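Local coordinates for protein putative xanthine dehydrogenase YAGS fad-binding subunit (Escherichia coli, PDB 5G5G) that probably serves as the molybdenum-cofactor subunit of a periplasmic aldehyde oxidase of the xanthine dehydrogenase family, oxidising aldehydes to carboxylic acids, at residues Val54-Asp67 / Ala127-Tyr141. Sequence-based numbering, arbitrary orientation.
Sequences VGSAIAKGRLTALD and ASLVQAHYRRNKGAY
Tyr134 reaches from strand 131-136 into the loop that links strands 49-55 and 61-67, and its OH accepts a nearly straight hydrogen bond from Ala57 N (2.9 Å, 167° at the hydrogen). Its chi1 of -48° sets CG anti to the carbonyl carbon and lays the ring along that loop. Ile58 CG2 makes a CH-pi contact over one face, 4.2 Å from the ring centroid, while Ile58 CD1 touches Tyr134 CD2 and Leu63 CD1 meets Tyr134 CE2 at 3.7 Å. Ile58 CG2 also lies against one face of the Arg136 guanidinium, so the isoleucine is held between tyrosine and arginine. Extended from CG to NE, Arg136 carries its guanidinium back along the loop, where three waters link it to Ala57 O, Ala59 N and Lys60 O.

The two strands pair antiparallel, interrupted by a classic beta bulge: Thr64 N and Ala65 N both donate to His133 O, at 2.7 and 3.3 Å, and Thr64 OG1 adds a weak bond. Past the bulge, Leu66 CD1 packs on Val130 CG1 (3.6 Å) and Ala132 CB. Leu66 and Ala132 share a sheet face with Leu63 and Tyr134, and Ile112 of strand 111-117 touches Ala132 and Tyr134 there. Around Asp67, Gln131 NE2 bonds only weakly to OD2, with amide and carboxylate nearly perpendicular.

Within the a/b hammerhead domain, this mostly apolar face thus backs onto a mostly polar one carrying Arg62, Asp67, Gln131, His133 and Arg135; the tyrosine hydroxyl ties the loop's backbone to the sheet, whereas waters shared with that backbone probably help to solvate the guanidinium.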
loop_
_atom_site.group_PDB
_atom_site.type_symbol
_atom_site.label_atom_id
_atom_site.label_comp_id
_atom_site.label_asym_id
_atom_site.label_seq_id
_atom_site.Cartn_x
_atom_site.Cartn_y
_atom_site.Cartn_z
ATOM N N VAL C 54 -14.400 -16.774 6.168
ATOM C CA VAL C 54 -14.671 -16.439 7.571
ATOM C C VAL C 54 -13.373 -16.625 8.340
ATOM O O VAL C 54 -12.776 -17.713 8.337
ATOM C CB VAL C 54 -15.758 -17.324 8.174
ATOM C CG1 VAL C 54 -16.045 -16.970 9.629
ATOM C CG2 VAL C 54 -17.025 -17.226 7.317
ATOM N N GLY C 55 -12.952 -15.570 9.016
ATOM C CA GLY C 55 -11.696 -15.576 9.786
ATOM C C GLY C 55 -11.925 -15.616 11.280
ATOM O O GLY C 55 -13.000 -15.249 11.762
ATOM N N SER C 56 -10.948 -16.151 12.008
ATOM C CA SER C 56 -11.059 -16.261 13.455
ATOM C C SER C 56 -11.309 -14.905 14.109
ATOM O O SER C 56 -10.619 -13.899 13.829
ATOM C CB SER C 56 -9.782 -16.821 14.059
ATOM O OG SER C 56 -9.953 -16.868 15.476
ATOM N N ALA C 57 -12.250 -14.904 15.033
ATOM C CA ALA C 57 -12.564 -13.710 15.830
ATOM C C ALA C 57 -11.620 -13.543 17.037
ATOM O O ALA C 57 -11.648 -12.489 17.687
ATOM C CB ALA C 57 -14.016 -13.724 16.283
ATOM N N ILE C 58 -10.820 -14.557 17.340
ATOM C CA ILE C 58 -9.881 -14.472 18.415
ATOM C C ILE C 58 -8.470 -14.733 17.938
ATOM O O ILE C 58 -8.228 -15.413 16.905
ATOM C CB ILE C 58 -10.189 -15.436 19.571
ATOM C CG1 ILE C 58 -9.964 -16.883 19.187
ATOM C CG2 ILE C 58 -11.604 -15.243 20.076
ATOM C CD1 ILE C 58 -10.088 -17.835 20.331
ATOM N N ALA C 59 -7.512 -14.242 18.734
ATOM C CA ALA C 59 -6.103 -14.475 18.425
ATOM C C ALA C 59 -5.712 -15.914 18.614
ATOM O O ALA C 59 -4.927 -16.456 17.821
ATOM C CB ALA C 59 -5.205 -13.615 19.307
ATOM N N LYS C 60 -6.217 -16.550 19.672
ATOM C CA LYS C 60 -5.613 -17.808 20.116
ATOM C C LYS C 60 -6.503 -18.559 21.098
ATOM O O LYS C 60 -7.052 -17.954 22.053
ATOM C CB LYS C 60 -4.259 -17.552 20.831
ATOM C CG LYS C 60 -3.482 -18.839 21.149
ATOM C CD LYS C 60 -2.297 -18.702 22.096
ATOM C CE LYS C 60 -1.509 -19.999 22.015
ATOM N NZ LYS C 60 -0.219 -19.979 22.732
ATOM N N GLY C 61 -6.593 -19.863 20.858
ATOM C CA GLY C 61 -7.472 -20.732 21.605
ATOM C C GLY C 61 -8.005 -21.883 20.764
ATOM O O GLY C 61 -7.347 -22.370 19.846
ATOM N N ARG C 62 -9.216 -22.318 21.113
ATOM C CA ARG C 62 -9.870 -23.464 20.512
ATOM C C ARG C 62 -11.203 -23.004 19.926
ATOM O O ARG C 62 -11.902 -22.154 20.496
ATOM C CB ARG C 62 -10.148 -24.554 21.566
ATOM C CG ARG C 62 -10.395 -25.925 20.949
ATOM C CD ARG C 62 -10.384 -27.075 21.948
ATOM N NE ARG C 62 -10.655 -28.360 21.278
ATOM C CZ ARG C 62 -9.763 -29.084 20.591
ATOM N NH1 ARG C 62 -8.497 -28.699 20.472
ATOM N NH2 ARG C 62 -10.146 -30.225 20.022
ATOM N N LEU C 63 -11.523 -23.574 18.782
ATOM C CA LEU C 63 -12.803 -23.405 18.134
ATOM C C LEU C 63 -13.691 -24.489 18.735
ATOM O O LEU C 63 -13.543 -25.658 18.400
ATOM C CB LEU C 63 -12.589 -23.577 16.622
ATOM C CG LEU C 63 -13.715 -23.238 15.671
ATOM C CD1 LEU C 63 -14.177 -21.806 15.874
ATOM C CD2 LEU C 63 -13.257 -23.509 14.250
ATOM N N THR C 64 -14.547 -24.118 19.682
ATOM C CA THR C 64 -15.365 -25.143 20.403
ATOM C C THR C 64 -16.441 -25.672 19.454
ATOM O O THR C 64 -16.645 -26.914 19.340
ATOM C CB THR C 64 -15.930 -24.632 21.746
ATOM O OG1 THR C 64 -16.531 -23.343 21.596
ATOM C CG2 THR C 64 -14.780 -24.502 22.774
ATOM N N ALA C 65 -17.014 -24.761 18.674
ATOM C CA ALA C 65 -17.907 -25.192 17.591
ATOM C C ALA C 65 -17.919 -24.230 16.392
ATOM O O ALA C 65 -17.528 -23.053 16.477
ATOM C CB ALA C 65 -19.295 -25.422 18.135
ATOM N N LEU C 66 -18.356 -24.765 15.275
ATOM C CA LEU C 66 -18.426 -24.007 14.077
ATOM C C LEU C 66 -19.672 -24.467 13.366
ATOM O O LEU C 66 -19.690 -25.521 12.760
ATOM C CB LEU C 66 -17.174 -24.267 13.233
ATOM C CG LEU C 66 -17.118 -23.447 11.956
ATOM C CD1 LEU C 66 -17.221 -21.951 12.245
ATOM C CD2 LEU C 66 -15.808 -23.711 11.200
ATOM N N ASP C 67 -20.739 -23.703 13.493
ATOM C CA ASP C 67 -22.020 -24.171 13.021
ATOM C C ASP C 67 -22.366 -23.438 11.753
ATOM O O ASP C 67 -22.052 -22.286 11.576
ATOM C CB ASP C 67 -23.037 -24.040 14.099
ATOM C CG ASP C 67 -22.674 -24.845 15.316
ATOM O OD1 ASP C 67 -22.499 -26.111 15.174
ATOM O OD2 ASP C 67 -22.477 -24.227 16.403
ATOM N N ALA C 127 -21.849 -15.412 4.973
ATOM C CA ALA C 127 -20.667 -15.567 5.829
ATOM C C ALA C 127 -20.897 -14.968 7.219
ATOM O O ALA C 127 -20.402 -15.541 8.188
ATOM C CB ALA C 127 -19.445 -14.973 5.158
ATOM N N SER C 128 -21.666 -13.870 7.344
ATOM C CA SER C 128 -22.008 -13.299 8.649
ATOM C C SER C 128 -22.789 -14.229 9.517
ATOM O O SER C 128 -22.892 -13.995 10.685
ATOM C CB SER C 128 -22.926 -12.049 8.524
ATOM O OG SER C 128 -22.354 -11.237 7.572
ATOM N N LEU C 129 -23.459 -15.200 8.907
ATOM C CA LEU C 129 -24.268 -16.152 9.656
ATOM C C LEU C 129 -23.512 -17.386 10.204
ATOM O O LEU C 129 -24.099 -18.135 10.977
ATOM C CB LEU C 129 -25.434 -16.645 8.799
ATOM C CG LEU C 129 -26.302 -15.549 8.194
ATOM C CD1 LEU C 129 -27.466 -16.141 7.399
ATOM C CD2 LEU C 129 -26.810 -14.666 9.299
ATOM N N VAL C 130 -22.266 -17.595 9.802
ATOM C CA VAL C 130 -21.509 -18.732 10.281
ATOM C C VAL C 130 -21.297 -18.513 11.796
ATOM O O VAL C 130 -20.804 -17.469 12.167
ATOM C CB VAL C 130 -20.190 -18.863 9.516
ATOM C CG1 VAL C 130 -19.268 -19.906 10.140
ATOM C CG2 VAL C 130 -20.494 -19.245 8.071
ATOM N N GLN C 131 -21.622 -19.498 12.615
ATOM C CA GLN C 131 -21.648 -19.334 14.079
ATOM C C GLN C 131 -20.382 -20.004 14.618
ATOM O O GLN C 131 -20.315 -21.213 14.737
ATOM C CB GLN C 131 -22.943 -19.956 14.611
ATOM C CG GLN C 131 -23.102 -19.995 16.120
ATOM C CD GLN C 131 -24.408 -20.672 16.577
ATOM O OE1 GLN C 131 -25.504 -20.174 16.275
ATOM N NE2 GLN C 131 -24.310 -21.819 17.293
ATOM N N ALA C 132 -19.408 -19.214 15.003
ATOM C CA ALA C 132 -18.165 -19.730 15.599
ATOM C C ALA C 132 -18.145 -19.412 17.081
ATOM O O ALA C 132 -18.382 -18.270 17.450
ATOM C CB ALA C 132 -16.966 -19.114 14.953
ATOM N N HIS C 133 -17.921 -20.401 17.922
ATOM C CA HIS C 133 -17.717 -20.125 19.340
ATOM C C HIS C 133 -16.362 -20.682 19.769
ATOM O O HIS C 133 -15.895 -21.751 19.305
ATOM C CB HIS C 133 -18.866 -20.633 20.226
ATOM C CG HIS C 133 -20.206 -20.042 19.898
ATOM N ND1 HIS C 133 -21.360 -20.793 19.895
ATOM C CD2 HIS C 133 -20.578 -18.780 19.566
ATOM C CE1 HIS C 133 -22.383 -20.021 19.562
ATOM N NE2 HIS C 133 -21.934 -18.796 19.356
ATOM N N TYR C 134 -15.758 -19.936 20.692
ATOM C CA TYR C 134 -14.367 -20.087 21.104
ATOM C C TYR C 134 -14.135 -20.121 22.630
ATOM O O TYR C 134 -14.921 -19.560 23.410
ATOM C CB TYR C 134 -13.557 -18.896 20.612
ATOM C CG TYR C 134 -13.723 -18.489 19.176
ATOM C CD1 TYR C 134 -14.764 -17.638 18.783
ATOM C CD2 TYR C 134 -12.791 -18.883 18.221
ATOM C CE1 TYR C 134 -14.908 -17.220 17.467
ATOM C CE2 TYR C 134 -12.911 -18.473 16.912
ATOM C CZ TYR C 134 -13.953 -17.628 16.544
ATOM O OH TYR C 134 -14.053 -17.190 15.255
ATOM N N ARG C 135 -13.013 -20.744 22.977
ATOM C CA ARG C 135 -12.375 -20.696 24.297
ATOM C C ARG C 135 -10.998 -20.049 24.074
ATOM O O ARG C 135 -10.119 -20.659 23.475
ATOM C CB ARG C 135 -12.208 -22.122 24.819
ATOM C CG ARG C 135 -11.595 -22.249 26.213
ATOM C CD ARG C 135 -12.596 -21.911 27.314
ATOM N NE ARG C 135 -11.920 -21.761 28.620
ATOM C CZ ARG C 135 -12.323 -22.293 29.785
ATOM N NH1 ARG C 135 -13.440 -23.020 29.891
ATOM N NH2 ARG C 135 -11.605 -22.075 30.884
ATOM N N ARG C 136 -10.822 -18.818 24.542
ATOM C CA ARG C 136 -9.518 -18.173 24.422
ATOM C C ARG C 136 -8.487 -18.862 25.266
ATOM O O ARG C 136 -8.800 -19.417 26.347
ATOM C CB ARG C 136 -9.579 -16.744 24.907
ATOM C CG ARG C 136 -10.447 -15.812 24.122
ATOM C CD ARG C 136 -10.272 -14.416 24.715
ATOM N NE ARG C 136 -11.072 -13.456 23.960
ATOM C CZ ARG C 136 -10.682 -12.828 22.855
ATOM N NH1 ARG C 136 -9.471 -13.028 22.331
ATOM N NH2 ARG C 136 -11.528 -11.969 22.283
ATOM N N ASN C 137 -7.244 -18.875 24.792
ATOM C CA ASN C 137 -6.110 -19.308 25.599
ATOM C C ASN C 137 -5.176 -18.116 25.716
ATOM O O ASN C 137 -5.294 -17.159 24.946
ATOM C CB ASN C 137 -5.399 -20.516 24.980
ATOM C CG ASN C 137 -6.260 -21.778 24.983
ATOM O OD1 ASN C 137 -7.413 -21.782 25.453
ATOM N ND2 ASN C 137 -5.715 -22.849 24.431
ATOM N N LYS C 138 -4.314 -18.166 26.731
ATOM C CA LYS C 138 -3.290 -17.160 26.980
ATOM C C LYS C 138 -2.243 -17.164 25.866
ATOM O O LYS C 138 -1.742 -18.213 25.438
ATOM C CB LYS C 138 -2.629 -17.429 28.335
ATOM C CG LYS C 138 -1.508 -16.468 28.707
ATOM C CD LYS C 138 -2.120 -15.126 29.130
ATOM C CE LYS C 138 -1.175 -13.936 28.947
ATOM N NZ LYS C 138 -0.613 -13.522 30.255
ATOM N N GLY C 139 -1.951 -15.976 25.363
ATOM C CA GLY C 139 -0.945 -15.820 24.337
ATOM C C GLY C 139 0.104 -14.777 24.693
ATOM O O GLY C 139 -0.027 -14.059 25.659
ATOM N N ALA C 140 1.142 -14.723 23.878
ATOM C CA ALA C 140 2.255 -13.772 24.010
ATOM C C ALA C 140 2.257 -12.922 22.797
ATOM O O ALA C 140 2.402 -13.428 21.669
ATOM C CB ALA C 140 3.591 -14.486 24.131
ATOM N N TYR C 141 2.054 -11.616 23.024
ATOM C CA TYR C 141 1.878 -10.677 21.970
ATOM C C TYR C 141 2.830 -9.536 21.943
ATOM O O TYR C 141 2.774 -8.774 21.018
ATOM C CB TYR C 141 0.446 -10.151 21.962
ATOM C CG TYR C 141 -0.544 -11.268 21.949
ATOM C CD1 TYR C 141 -0.664 -12.087 20.824
ATOM C CD2 TYR C 141 -1.363 -11.514 23.050
ATOM C CE1 TYR C 141 -1.580 -13.130 20.810
ATOM C CE2 TYR C 141 -2.282 -12.540 23.052
ATOM C CZ TYR C 141 -2.386 -13.342 21.934
ATOM O OH TYR C 141 -3.298 -14.369 21.984
HETATM O O HOH W 1 -10.743 -10.377 19.649
HETATM O O HOH W 2 -8.408 -11.699 20.207
HETATM O O HOH W 3 -7.423 -15.172 22.391
HETATM O O HOH W 4 -24.419 -20.762 10.078
#